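Local structure of MMACHC-like protein (Caenorhabditis elegans, 5UJC) at residues Glu23-His28 against Glu99-Ile104; Phe30-Tyr35 against Val189-Asn194; Leu57-Pro62 against Ala141-Tyr146; Ser92-Phe97 against Met246-Arg251. The protein probably catalyses the reductive removal of cyanide from cyanocobalamin with a flavin and NADPH, and the glutathione-dependent removal of alkyl groups from alkylcobalamins. All blocks are in the same frame, centred on the assembly; numbering follows the deposited sequence.

Contacts 2 and 3 are the buried, wholly apolar ones. Both are built on the antiparallel sheet: contact 2 sets the end of strand 25-31 and the start of helix 32-39 against strand 185-196, across strand 53-60, and contact 3 sets that middle strand against the turn after helix 134-140. They touch through V189 and F30 against L57. Contact 1 shares strand 25-31 with contact 2 but faces helix 93-109 at a partly buried margin, where an arginine, a glutamate and a ring meet loosely. The same helix, nearer its start, serves contact 4, a helix-helix meeting of isoleucine and phenylalanines. Contacts 3 and 4 each contain a residue hydrogen-bonded to the bound cobalamin.

Contact 1: Glu23-His28 against Glu99-Ile104; sequences EGFESH and EDRLEI
E23 and R101 have the nearest CA atoms of the two segments, 10.7 Å apart, so the chain entering strand 25-31 is separated from helix 93-109 by a gap that only side chains bridge. R101 does most of the bridging. Its first three torsions all lie near -60° (chi1 -61°), folding the chain so that the guanidinium turns toward F25 and E23. NH1 lies near the plane of the F25 ring at its edge, 4.4 Å from CE2, and CE2 in turn stands over one face of the guanidinium. The aromatic edge thus meets the flat side of the arginine. E23 OE1 comes obliquely to within 4.3 Å of R101 NH1, beyond a salt bridge. R101 and E23 are both modelled twice, so the detail of these approaches is doubtful. The strongest partner of the glutamate is K71, in a salt bridge to OE2. R101 NH2 makes a weak hydrogen bond to the carbonyl O of K18. F25 also packs on M64 and I58. Such packing of a helix beside the outermost strand of an antiparallel sheet lies at the margin of the alpha/beta fold of this MMACHC-family protein, whose clan is that of the FMN-dependent nitroreductases.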
loop_
_atom_site.group_PDB
_atom_site.type_symbol
_atom_site.label_atom_id
_atom_site.label_comp_id
_atom_site.label_asym_id
_atom_site.label_seq_id
_atom_site.Cartn_x
_atom_site.Cartn_y
_atom_site.Cartn_z
ATOM N N GLU A 23 -3.092 14.751 1.456
ATOM C CA GLU A 23 -1.723 14.470 0.956
ATOM C C GLU A 23 -1.577 13.024 0.498
ATOM O O GLU A 23 -0.476 12.594 0.123
ATOM C CB GLU A 23 -0.660 14.737 2.063
ATOM C CG GLU A 23 -0.452 16.217 2.476
ATOM C CD GLU A 23 0.122 17.127 1.355
ATOM O OE1 GLU A 23 1.322 17.012 1.018
ATOM O OE2 GLU A 23 -0.611 18.029 0.883
ATOM N N GLY A 24 -2.654 12.258 0.562
ATOM C CA GLY A 24 -2.690 10.976 -0.067
ATOM C C GLY A 24 -2.480 9.767 0.797
ATOM O O GLY A 24 -2.088 8.733 0.283
ATOM N N PHE A 25 -2.899 9.835 2.071
ATOM C CA PHE A 25 -2.862 8.650 2.949
ATOM C C PHE A 25 -4.215 8.341 3.540
ATOM O O PHE A 25 -5.001 9.257 3.810
ATOM C CB PHE A 25 -1.867 8.885 4.092
ATOM C CG PHE A 25 -0.449 9.084 3.630
ATOM C CD1 PHE A 25 0.354 7.990 3.339
ATOM C CD2 PHE A 25 0.084 10.370 3.468
ATOM C CE1 PHE A 25 1.664 8.170 2.909
ATOM C CE2 PHE A 25 1.376 10.545 3.038
ATOM C CZ PHE A 25 2.174 9.449 2.763
ATOM N N GLU A 26 -4.452 7.056 3.818
ATOM C CA GLU A 26 -5.611 6.599 4.594
ATOM C C GLU A 26 -5.113 5.626 5.640
ATOM O O GLU A 26 -4.171 4.883 5.379
ATOM C CB GLU A 26 -6.573 5.776 3.715
ATOM C CG GLU A 26 -7.321 6.488 2.674
ATOM C CD GLU A 26 -8.398 5.579 2.019
ATOM O OE1 GLU A 26 -8.430 4.282 2.233
ATOM O OE2 GLU A 26 -9.217 6.123 1.300
ATOM N N SER A 27 -5.822 5.536 6.767
ATOM C CA SER A 27 -5.547 4.495 7.746
ATOM C C SER A 27 -6.791 3.724 8.096
ATOM O O SER A 27 -7.911 4.268 8.089
ATOM C CB SER A 27 -4.866 5.048 9.005
ATOM O OG SER A 27 -5.756 5.724 9.833
ATOM N N HIS A 28 -6.583 2.435 8.418
ATOM C CA HIS A 28 -7.664 1.519 8.734
ATOM C C HIS A 28 -7.251 0.642 9.923
ATOM O O HIS A 28 -6.185 0.022 9.906
ATOM C CB HIS A 28 -7.956 0.619 7.528
ATOM C CG HIS A 28 -8.325 1.376 6.300
ATOM N ND1 HIS A 28 -9.618 1.544 5.903
ATOM C CD2 HIS A 28 -7.562 2.024 5.390
ATOM C CE1 HIS A 28 -9.642 2.253 4.786
ATOM N NE2 HIS A 28 -8.407 2.583 4.477
ATOM N N GLU A 99 9.916 7.438 4.401
ATOM C CA GLU A 99 10.642 7.373 5.678
ATOM C C GLU A 99 10.558 8.736 6.372
ATOM O O GLU A 99 10.359 8.818 7.587
ATOM C CB GLU A 99 12.135 6.972 5.458
ATOM C CG GLU A 99 12.394 5.477 5.077
ATOM C CD GLU A 99 13.736 5.269 4.291
ATOM O OE1 GLU A 99 14.622 6.191 4.324
ATOM O OE2 GLU A 99 13.902 4.190 3.623
ATOM N N ASP A 100 10.732 9.797 5.597
ATOM C CA ASP A 100 10.663 11.148 6.144
ATOM C C ASP A 100 9.284 11.447 6.716
ATOM O O ASP A 100 9.166 11.963 7.831
ATOM C CB ASP A 100 11.009 12.198 5.084
ATOM C CG ASP A 100 12.483 12.346 4.858
ATOM O OD1 ASP A 100 13.273 11.733 5.592
ATOM O OD2 ASP A 100 12.850 13.096 3.920
ATOM N N ARG A 101 8.229 11.084 5.985
ATOM C CA ARG A 101 6.889 11.377 6.447
ATOM C C ARG A 101 6.532 10.515 7.677
ATOM O O ARG A 101 5.916 10.997 8.620
ATOM C CB ARG A 101 5.878 11.196 5.322
ATOM C CG ARG A 101 6.123 12.114 4.115
ATOM C CD ARG A 101 6.057 13.593 4.519
ATOM N NE ARG A 101 4.876 13.836 5.336
ATOM C CZ ARG A 101 3.667 14.120 4.859
ATOM N NH1 ARG A 101 3.486 14.372 3.563
ATOM N NH2 ARG A 101 2.638 14.185 5.686
ATOM N N LEU A 102 6.982 9.261 7.680
ATOM C CA LEU A 102 6.714 8.385 8.792
ATOM C C LEU A 102 7.461 8.831 10.061
ATOM O O LEU A 102 6.952 8.680 11.168
ATOM C CB LEU A 102 7.060 6.941 8.439
ATOM C CG LEU A 102 6.057 6.261 7.517
ATOM C CD1 LEU A 102 6.682 5.011 6.885
ATOM C CD2 LEU A 102 4.790 5.900 8.283
ATOM N N GLU A 103 8.663 9.381 9.888
ATOM C CA GLU A 103 9.415 9.891 11.029
ATOM C C GLU A 103 8.721 11.108 11.639
ATOM O O GLU A 103 8.621 11.218 12.845
ATOM C CB GLU A 103 10.850 10.242 10.630
ATOM C CG GLU A 103 11.710 10.791 11.766
ATOM C CD GLU A 103 11.662 9.924 13.038
ATOM O OE1 GLU A 103 11.575 8.675 12.923
ATOM O OE2 GLU A 103 11.723 10.490 14.145
ATOM N N ILE A 104 8.215 11.997 10.795
ATOM C CA ILE A 104 7.464 13.166 11.289
ATOM C C ILE A 104 6.208 12.733 12.074
ATOM O O ILE A 104 5.922 13.243 13.168
ATOM C CB ILE A 104 7.115 14.114 10.129
ATOM C CG1 ILE A 104 8.414 14.781 9.609
ATOM C CG2 ILE A 104 6.101 15.173 10.568
ATOM C CD1 ILE A 104 8.291 15.405 8.234
#

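Contact 2: Phe30-Tyr35 against Val189-Asn194; sequences FKIGSY and VLIFPN
I32 and I191 meet through their methyl ends, and F30 and V189 make a second, separate touch beside them. I32 CD1 is the busier atom: it lies 4.0 Å from I191 CD1 and 4.1 Å from I191 CG2, so one methyl rests against both branches of its partner. The two isoleucines cross at about a right angle, and their CA atoms, 8.2 Å apart, are the nearest pair of the two segments. F30 approaches V189 with the far end of its ring, CZ standing 4.0 Å from CG1 and the methyl coming in obliquely. With CG lying between the backbone N and the carbonyl carbon (chi1 66°), the ring swings toward strand 185-196, although its CB bond does not point there. All four residues are buried. The packing gives way beyond them: P193 turns its CB away where the chain takes a corner, and N194 is exposed, its OD1 bonded to N115. On the other segment K31 is partly exposed and sends NZ to the carbonyl of F200. F30 and V189 bridge strands 25-31 and 185-196, both touching L57 of the intervening strand 53-60; I32 carries the second pair from the start of helix 32-39. Helix 134-140 lies over the same face, with C137 on F30 and M134 on V189, while L190 points to the other face and packs on M105 and L109 of helix 93-109.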
loop_
_atom_site.group_PDB
_atom_site.type_symbol
_atom_site.label_atom_id
_atom_site.label_comp_id
_atom_site.label_asym_id
_atom_site.label_seq_id
_atom_site.Cartn_x
_atom_site.Cartn_y
_atom_site.Cartn_z
ATOM N N PHE A 30 -7.387 -2.508 12.595
ATOM C CA PHE A 30 -7.764 -3.907 12.678
ATOM C C PHE A 30 -7.099 -4.589 13.843
ATOM O O PHE A 30 -6.222 -4.016 14.481
ATOM C CB PHE A 30 -7.453 -4.642 11.365
ATOM C CG PHE A 30 -5.972 -4.761 11.040
ATOM C CD1 PHE A 30 -5.267 -3.689 10.496
ATOM C CD2 PHE A 30 -5.306 -5.965 11.217
ATOM C CE1 PHE A 30 -3.919 -3.816 10.186
ATOM C CE2 PHE A 30 -3.979 -6.100 10.883
ATOM C CZ PHE A 30 -3.285 -5.033 10.347
ATOM N N LYS A 31 -7.576 -5.794 14.166
ATOM C CA LYS A 31 -7.020 -6.568 15.260
ATOM C C LYS A 31 -6.016 -7.569 14.690
ATOM O O LYS A 31 -6.284 -8.214 13.695
ATOM C CB LYS A 31 -8.132 -7.318 16.007
ATOM C CG LYS A 31 -9.167 -6.412 16.644
ATOM C CD LYS A 31 -10.261 -7.207 17.340
ATOM C CE LYS A 31 -11.159 -7.951 16.351
ATOM N NZ LYS A 31 -12.505 -8.203 16.932
ATOM N N ILE A 32 -4.913 -7.785 15.381
ATOM C CA ILE A 32 -3.938 -8.749 14.916
ATOM C C ILE A 32 -4.579 -10.143 14.773
ATOM O O ILE A 32 -4.262 -10.874 13.839
ATOM C CB ILE A 32 -2.700 -8.815 15.856
ATOM C CG1 ILE A 32 -1.873 -7.523 15.764
ATOM C CG2 ILE A 32 -1.833 -10.032 15.537
ATOM C CD1 ILE A 32 -1.273 -7.251 14.400
ATOM N N GLY A 33 -5.500 -10.494 15.678
ATOM C CA GLY A 33 -6.172 -11.799 15.595
ATOM C C GLY A 33 -6.901 -12.019 14.266
ATOM O O GLY A 33 -6.972 -13.155 13.756
ATOM N N SER A 34 -7.447 -10.947 13.700
ATOM C CA SER A 34 -8.135 -11.049 12.415
ATOM C C SER A 34 -7.162 -11.397 11.309
ATOM O O SER A 34 -7.462 -12.205 10.439
ATOM C CB SER A 34 -8.847 -9.759 12.089
ATOM O OG SER A 34 -9.833 -9.467 13.070
ATOM N N TYR A 35 -5.982 -10.803 11.356
ATOM C CA TYR A 35 -4.937 -11.137 10.410
ATOM C C TYR A 35 -4.461 -12.592 10.584
ATOM O O TYR A 35 -4.346 -13.343 9.608
ATOM C CB TYR A 35 -3.753 -10.174 10.572
ATOM C CG TYR A 35 -2.578 -10.484 9.671
ATOM C CD1 TYR A 35 -2.511 -9.980 8.377
ATOM C CD2 TYR A 35 -1.527 -11.292 10.118
ATOM C CE1 TYR A 35 -1.450 -10.253 7.564
ATOM C CE2 TYR A 35 -0.440 -11.546 9.320
ATOM C CZ TYR A 35 -0.406 -11.038 8.035
ATOM O OH TYR A 35 0.670 -11.288 7.200
ATOM N N VAL A 189 2.115 -1.011 8.202
ATOM C CA VAL A 189 1.268 -1.364 9.306
ATOM C C VAL A 189 1.971 -0.992 10.602
ATOM O O VAL A 189 3.152 -1.288 10.787
ATOM C CB VAL A 189 0.933 -2.872 9.311
ATOM C CG1 VAL A 189 0.320 -3.285 10.641
ATOM C CG2 VAL A 189 -0.005 -3.231 8.152
ATOM N N LEU A 190 1.242 -0.297 11.458
ATOM C CA LEU A 190 1.675 0.032 12.813
ATOM C C LEU A 190 1.013 -0.919 13.783
ATOM O O LEU A 190 -0.199 -1.130 13.710
ATOM C CB LEU A 190 1.278 1.455 13.163
ATOM C CG LEU A 190 1.676 2.560 12.205
ATOM C CD1 LEU A 190 1.128 3.887 12.682
ATOM C CD2 LEU A 190 3.149 2.649 12.009
ATOM N N ILE A 191 1.805 -1.536 14.644
ATOM C CA ILE A 191 1.273 -2.463 15.639
ATOM C C ILE A 191 1.562 -1.880 17.019
ATOM O O ILE A 191 2.666 -1.452 17.283
ATOM C CB ILE A 191 1.923 -3.851 15.503
ATOM C CG1 ILE A 191 1.732 -4.385 14.067
ATOM C CG2 ILE A 191 1.328 -4.834 16.533
ATOM C CD1 ILE A 191 2.421 -5.716 13.784
ATOM N N PHE A 192 0.544 -1.883 17.886
ATOM C CA PHE A 192 0.623 -1.280 19.230
ATOM C C PHE A 192 0.476 -2.366 20.295
ATOM O O PHE A 192 -0.640 -2.685 20.717
ATOM C CB PHE A 192 -0.456 -0.238 19.372
ATOM C CG PHE A 192 -0.349 0.870 18.354
ATOM C CD1 PHE A 192 0.428 1.982 18.606
ATOM C CD2 PHE A 192 -0.985 0.772 17.125
ATOM C CE1 PHE A 192 0.570 2.968 17.646
ATOM C CE2 PHE A 192 -0.839 1.775 16.170
ATOM C CZ PHE A 192 -0.060 2.855 16.436
ATOM N N PRO A 193 1.603 -2.964 20.719
ATOM C CA PRO A 193 1.503 -4.172 21.535
ATOM C C PRO A 193 0.806 -3.979 22.873
ATOM O O PRO A 193 0.308 -4.959 23.439
ATOM C CB PRO A 193 2.980 -4.575 21.751
ATOM C CG PRO A 193 3.705 -3.974 20.610
ATOM C CD PRO A 193 2.995 -2.678 20.327
ATOM N N ASN A 194 0.782 -2.741 23.388
ATOM C CA ASN A 194 0.147 -2.467 24.685
ATOM C C ASN A 194 -1.289 -1.969 24.586
ATOM O O ASN A 194 -1.888 -1.635 25.606
ATOM C CB ASN A 194 0.985 -1.447 25.488
ATOM C CG ASN A 194 2.388 -1.943 25.777
ATOM O OD1 ASN A 194 3.360 -1.192 25.674
ATOM N ND2 ASN A 194 2.505 -3.213 26.124
#

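Contact 3: Leu57-Pro62 against Ala141-Tyr146; sequences LILSTP and AGAAFY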
loop_
_atom_site.group_PDB
_atom_site.type_symbol
_atom_site.label_atom_id
_atom_site.label_comp_id
_atom_site.label_asym_id
_atom_site.label_seq_id
_atom_site.Cartn_x
_atom_site.Cartn_y
_atom_site.Cartn_z
ATOM N N LEU A 57 -3.423 -0.101 9.450
ATOM C CA LEU A 57 -2.950 -0.207 8.084
ATOM C C LEU A 57 -2.962 1.179 7.446
ATOM O O LEU A 57 -3.999 1.808 7.387
ATOM C CB LEU A 57 -3.875 -1.152 7.310
ATOM C CG LEU A 57 -3.630 -1.284 5.811
ATOM C CD1 LEU A 57 -2.264 -1.888 5.528
ATOM C CD2 LEU A 57 -4.738 -2.088 5.156
ATOM N N ILE A 58 -1.825 1.568 6.875
ATOM C CA ILE A 58 -1.674 2.845 6.181
ATOM C C ILE A 58 -1.519 2.548 4.691
ATOM O O ILE A 58 -0.664 1.731 4.289
ATOM C CB ILE A 58 -0.434 3.625 6.672
ATOM C CG1 ILE A 58 -0.557 3.928 8.199
ATOM C CG2 ILE A 58 -0.279 4.886 5.866
ATOM C CD1 ILE A 58 0.706 4.463 8.855
ATOM N N LEU A 59 -2.382 3.149 3.884
ATOM C CA LEU A 59 -2.264 3.030 2.436
ATOM C C LEU A 59 -2.139 4.389 1.801
ATOM O O LEU A 59 -2.476 5.422 2.429
ATOM C CB LEU A 59 -3.396 2.225 1.856
ATOM C CG LEU A 59 -4.806 2.670 1.999
ATOM C CD1 LEU A 59 -5.131 3.721 0.950
ATOM C CD2 LEU A 59 -5.776 1.482 1.846
ATOM N N SER A 60 -1.568 4.413 0.609
ATOM C CA SER A 60 -1.469 5.644 -0.176
ATOM C C SER A 60 -2.483 5.659 -1.299
ATOM O O SER A 60 -2.769 4.631 -1.909
ATOM C CB SER A 60 -0.053 5.798 -0.733
ATOM O OG SER A 60 0.350 4.676 -1.486
ATOM N N THR A 61 -2.958 6.848 -1.605
ATOM C CA THR A 61 -3.921 7.062 -2.669
ATOM C C THR A 61 -3.207 7.901 -3.753
ATOM O O THR A 61 -2.019 8.200 -3.596
ATOM C CB THR A 61 -5.170 7.737 -2.108
ATOM O OG1 THR A 61 -4.884 9.101 -1.802
ATOM C CG2 THR A 61 -5.631 7.014 -0.828
ATOM N N PRO A 62 -3.897 8.264 -4.853
ATOM C CA PRO A 62 -3.170 8.917 -5.944
ATOM C C PRO A 62 -2.378 10.166 -5.542
ATOM O O PRO A 62 -1.281 10.406 -6.080
ATOM C CB PRO A 62 -4.275 9.258 -6.933
ATOM C CG PRO A 62 -5.271 8.148 -6.734
ATOM C CD PRO A 62 -5.275 7.941 -5.246
ATOM N N ALA A 141 -9.224 -5.608 7.328
ATOM C CA ALA A 141 -9.522 -4.249 7.846
ATOM C C ALA A 141 -10.688 -3.588 7.114
ATOM O O ALA A 141 -11.118 -2.505 7.490
ATOM C CB ALA A 141 -8.309 -3.375 7.762
ATOM N N GLY A 142 -11.154 -4.215 6.034
ATOM C CA GLY A 142 -12.258 -3.668 5.228
ATOM C C GLY A 142 -11.844 -2.588 4.248
ATOM O O GLY A 142 -12.700 -1.925 3.672
ATOM N N ALA A 143 -10.544 -2.368 4.095
ATOM C CA ALA A 143 -10.041 -1.284 3.233
ATOM C C ALA A 143 -10.180 -1.553 1.756
ATOM O O ALA A 143 -10.461 -0.640 0.979
ATOM C CB ALA A 143 -8.589 -0.972 3.559
ATOM N N ALA A 144 -9.982 -2.810 1.359
ATOM C CA ALA A 144 -9.984 -3.183 -0.051
ATOM C C ALA A 144 -10.236 -4.664 -0.127
ATOM O O ALA A 144 -9.691 -5.422 0.661
ATOM C CB ALA A 144 -8.647 -2.824 -0.687
ATOM N N PHE A 145 -11.058 -5.074 -1.095
ATOM C CA PHE A 145 -11.404 -6.486 -1.285
ATOM C C PHE A 145 -10.250 -7.170 -2.018
ATOM O O PHE A 145 -9.788 -6.702 -3.064
ATOM C CB PHE A 145 -12.684 -6.602 -2.079
ATOM C CG PHE A 145 -13.335 -7.944 -1.969
ATOM C CD1 PHE A 145 -12.818 -9.045 -2.640
ATOM C CD2 PHE A 145 -14.455 -8.114 -1.193
ATOM C CE1 PHE A 145 -13.414 -10.285 -2.516
ATOM C CE2 PHE A 145 -15.043 -9.351 -1.048
ATOM C CZ PHE A 145 -14.520 -10.440 -1.721
ATOM N N TYR A 146 -9.773 -8.254 -1.446
ATOM C CA TYR A 146 -8.638 -8.984 -1.979
ATOM C C TYR A 146 -9.141 -10.163 -2.840
ATOM O O TYR A 146 -9.703 -11.142 -2.307
ATOM C CB TYR A 146 -7.759 -9.487 -0.821
ATOM C CG TYR A 146 -6.517 -10.274 -1.204
ATOM C CD1 TYR A 146 -5.853 -10.062 -2.422
ATOM C CD2 TYR A 146 -5.951 -11.151 -0.299
ATOM C CE1 TYR A 146 -4.683 -10.736 -2.724
ATOM C CE2 TYR A 146 -4.792 -11.850 -0.602
ATOM C CZ TYR A 146 -4.161 -11.641 -1.827
ATOM O OH TYR A 146 -2.985 -12.315 -2.156
#
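L57 opens the contact by extending CD2 to within 4.3 Å of A143 CB. Its CG is anti to the backbone N (chi1 174°), which carries the branch out from the strand toward the turn at A141-A144; the nearest CA pair, L57 and A141, is 7.7 Å apart. I58 faces the other side of the sheet and packs on L19 and L190. L59 returns to the first face and supplies the closer touch, its CD2 4.1 Å from A143 CB. Two leucine methyls, one from each inward-facing residue of the strand, thus converge on a single alanine methyl. S60 then turns its hydroxyl to R187 NE, and beyond the end of the strand the carbonyl of P62 accepts a hydrogen bond from Q245 NE2. The turn that presents A143 follows helix 134-140: G142 ends that helix in a Schellman motif with positive phi (81°), and the chain goes on to strand 145-147, where Y146 OH is hydrogen-bonded to O5 of the bound cobalamin. Strand 53-60 lies between strands 25-31 and 185-196, so H28 from one neighbour also touches A143, F186 from the other touches L57, and M134 of helix 134-140 touches L57.

Contact 4: Ser92-Phe97 against Met246-Arg251; sequences SPIQSF and MEFFGR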
loop_
_atom_site.group_PDB
_atom_site.type_symbol
_atom_site.label_atom_id
_atom_site.label_comp_id
_atom_site.label_asym_id
_atom_site.label_seq_id
_atom_site.Cartn_x
_atom_site.Cartn_y
_atom_site.Cartn_z
ATOM N N SER A 92 16.695 6.114 -3.978
ATOM C CA SER A 92 15.445 5.505 -3.543
ATOM C C SER A 92 14.465 6.617 -3.110
ATOM O O SER A 92 14.185 6.792 -1.927
ATOM C CB SER A 92 15.710 4.536 -2.374
ATOM O OG SER A 92 16.717 3.597 -2.703
ATOM N N PRO A 93 13.921 7.366 -4.077
ATOM C CA PRO A 93 13.162 8.546 -3.666
ATOM C C PRO A 93 11.833 8.250 -2.988
ATOM O O PRO A 93 11.468 8.961 -2.046
ATOM C CB PRO A 93 12.961 9.320 -4.961
ATOM C CG PRO A 93 13.132 8.256 -6.064
ATOM C CD PRO A 93 14.172 7.333 -5.521
ATOM N N ILE A 94 11.105 7.229 -3.453
ATOM C CA ILE A 94 9.798 6.958 -2.863
ATOM C C ILE A 94 9.986 6.539 -1.390
ATOM O O ILE A 94 9.302 7.027 -0.506
ATOM C CB ILE A 94 9.039 5.873 -3.622
ATOM C CG1 ILE A 94 8.669 6.346 -5.020
ATOM C CG2 ILE A 94 7.808 5.405 -2.856
ATOM C CD1 ILE A 94 7.624 7.454 -5.073
ATOM N N GLN A 95 10.919 5.631 -1.150
ATOM C CA GLN A 95 11.156 5.141 0.220
ATOM C C GLN A 95 11.778 6.196 1.113
ATOM O O GLN A 95 11.441 6.301 2.291
ATOM C CB GLN A 95 12.017 3.886 0.188
ATOM C CG GLN A 95 11.232 2.703 -0.312
ATOM C CD GLN A 95 12.070 1.461 -0.545
ATOM O OE1 GLN A 95 13.304 1.468 -0.415
ATOM N NE2 GLN A 95 11.402 0.377 -0.914
ATOM N N SER A 96 12.595 7.042 0.534
ATOM C CA SER A 96 13.171 8.148 1.296
ATOM C C SER A 96 12.069 9.148 1.741
ATOM O O SER A 96 12.034 9.596 2.888
ATOM C CB SER A 96 14.256 8.875 0.469
ATOM O OG SER A 96 15.364 8.035 0.245
ATOM N N PHE A 97 11.196 9.487 0.810
ATOM C CA PHE A 97 10.031 10.325 1.088
ATOM C C PHE A 97 9.157 9.699 2.175
ATOM O O PHE A 97 8.831 10.351 3.157
ATOM C CB PHE A 97 9.241 10.543 -0.199
ATOM C CG PHE A 97 7.812 10.926 0.019
ATOM C CD1 PHE A 97 7.461 12.196 0.424
ATOM C CD2 PHE A 97 6.816 9.993 -0.177
ATOM C CE1 PHE A 97 6.109 12.526 0.614
ATOM C CE2 PHE A 97 5.506 10.296 0.030
ATOM C CZ PHE A 97 5.137 11.556 0.418
ATOM N N MET A 246 1.460 6.859 -13.478
ATOM C CA MET A 246 1.401 5.563 -14.146
ATOM C C MET A 246 2.680 5.304 -14.974
ATOM O O MET A 246 3.180 4.174 -15.025
ATOM C CB MET A 246 0.127 5.459 -14.973
ATOM C CG MET A 246 -1.109 5.310 -14.108
ATOM S SD MET A 246 -2.622 4.966 -14.967
ATOM C CE MET A 246 -2.974 6.555 -15.608
ATOM N N GLU A 247 3.246 6.359 -15.581
ATOM C CA GLU A 247 4.481 6.197 -16.325
ATOM C C GLU A 247 5.619 5.831 -15.352
ATOM O O GLU A 247 6.421 4.941 -15.627
ATOM C CB GLU A 247 4.827 7.481 -17.089
ATOM C CG GLU A 247 6.112 7.391 -17.917
ATOM C CD GLU A 247 6.049 6.371 -19.025
ATOM O OE1 GLU A 247 4.941 6.137 -19.568
ATOM O OE2 GLU A 247 7.105 5.822 -19.370
ATOM N N PHE A 248 5.669 6.533 -14.223
ATOM C CA PHE A 248 6.694 6.314 -13.211
ATOM C C PHE A 248 6.677 4.850 -12.708
ATOM O O PHE A 248 7.692 4.154 -12.756
ATOM C CB PHE A 248 6.456 7.307 -12.063
ATOM C CG PHE A 248 7.475 7.259 -10.973
ATOM C CD1 PHE A 248 7.300 6.430 -9.864
ATOM C CD2 PHE A 248 8.582 8.112 -10.997
ATOM C CE1 PHE A 248 8.204 6.445 -8.828
ATOM C CE2 PHE A 248 9.486 8.108 -9.958
ATOM C CZ PHE A 248 9.290 7.285 -8.870
ATOM N N PHE A 249 5.536 4.391 -12.231
ATOM C CA PHE A 249 5.480 3.050 -11.641
ATOM C C PHE A 249 5.498 1.938 -12.670
ATOM O O PHE A 249 5.793 0.797 -12.341
ATOM C CB PHE A 249 4.281 2.910 -10.702
ATOM C CG PHE A 249 4.439 3.672 -9.402
ATOM C CD1 PHE A 249 5.519 3.444 -8.578
ATOM C CD2 PHE A 249 3.465 4.583 -8.987
ATOM C CE1 PHE A 249 5.645 4.125 -7.373
ATOM C CE2 PHE A 249 3.582 5.258 -7.802
ATOM C CZ PHE A 249 4.680 5.018 -6.976
ATOM N N GLY A 250 5.241 2.255 -13.925
ATOM C CA GLY A 250 5.362 1.251 -14.993
ATOM C C GLY A 250 6.797 0.982 -15.446
ATOM O O GLY A 250 7.054 0.014 -16.180
ATOM N N ARG A 251 7.724 1.842 -15.050
ATOM C CA ARG A 251 9.125 1.733 -15.443
ATOM C C ARG A 251 9.946 1.074 -14.375
ATOM O O ARG A 251 9.659 1.225 -13.198
ATOM C CB ARG A 251 9.743 3.129 -15.675
ATOM C CG ARG A 251 9.260 3.815 -16.911
ATOM C CD ARG A 251 9.950 5.118 -17.050
ATOM N NE ARG A 251 9.514 5.862 -18.221
ATOM C CZ ARG A 251 10.214 6.829 -18.800
ATOM N NH1 ARG A 251 11.446 7.182 -18.337
ATOM N NH2 ARG A 251 9.710 7.443 -19.842
#
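I94 comes obliquely against the rings of F248 and F249, which also touch each other. F248 CD1 lies over one face of the F249 ring, 3.7 Å above its plane and offset toward the rim, while F249 CD1 sits in the plane of the F248 ring at its edge. F65 meets the F248 ring as well, with the planes at about 55°. At the rim of F248, CE1 is 3.8 Å from I94 CG1 and 3.9 Å from I94 CD1, so the isoleucine lays its longer branch along that corner; the same CD1 is 4.3 Å from F249 CZ. F248 points its ring at the neighbouring helix because CG is anti to the backbone N (chi1 -177°). This is helix-helix packing of the first turn of helix 93-109 on the last turns of helix 243-250, where F249 lines the cobalamin pocket and its carbonyl accepts a hydrogen bond from a nitrogen of the bound cobalamin. Near that helix end, in the conformer of E247 described, one of two modelled, R251 NE forms a salt bridge to E247 OE2 at 2.7 Å, nearly straight at 160° and in the guanidinium plane, using the oxygen's anti lone pair; for the other conformer it is less certain. Starting the other helix, the N-cap residue S92 offers its carbonyl O to S96 N at 2.9 Å and S96 OG at 2.8 Å, the hydroxyl standing above the carbonyl plane.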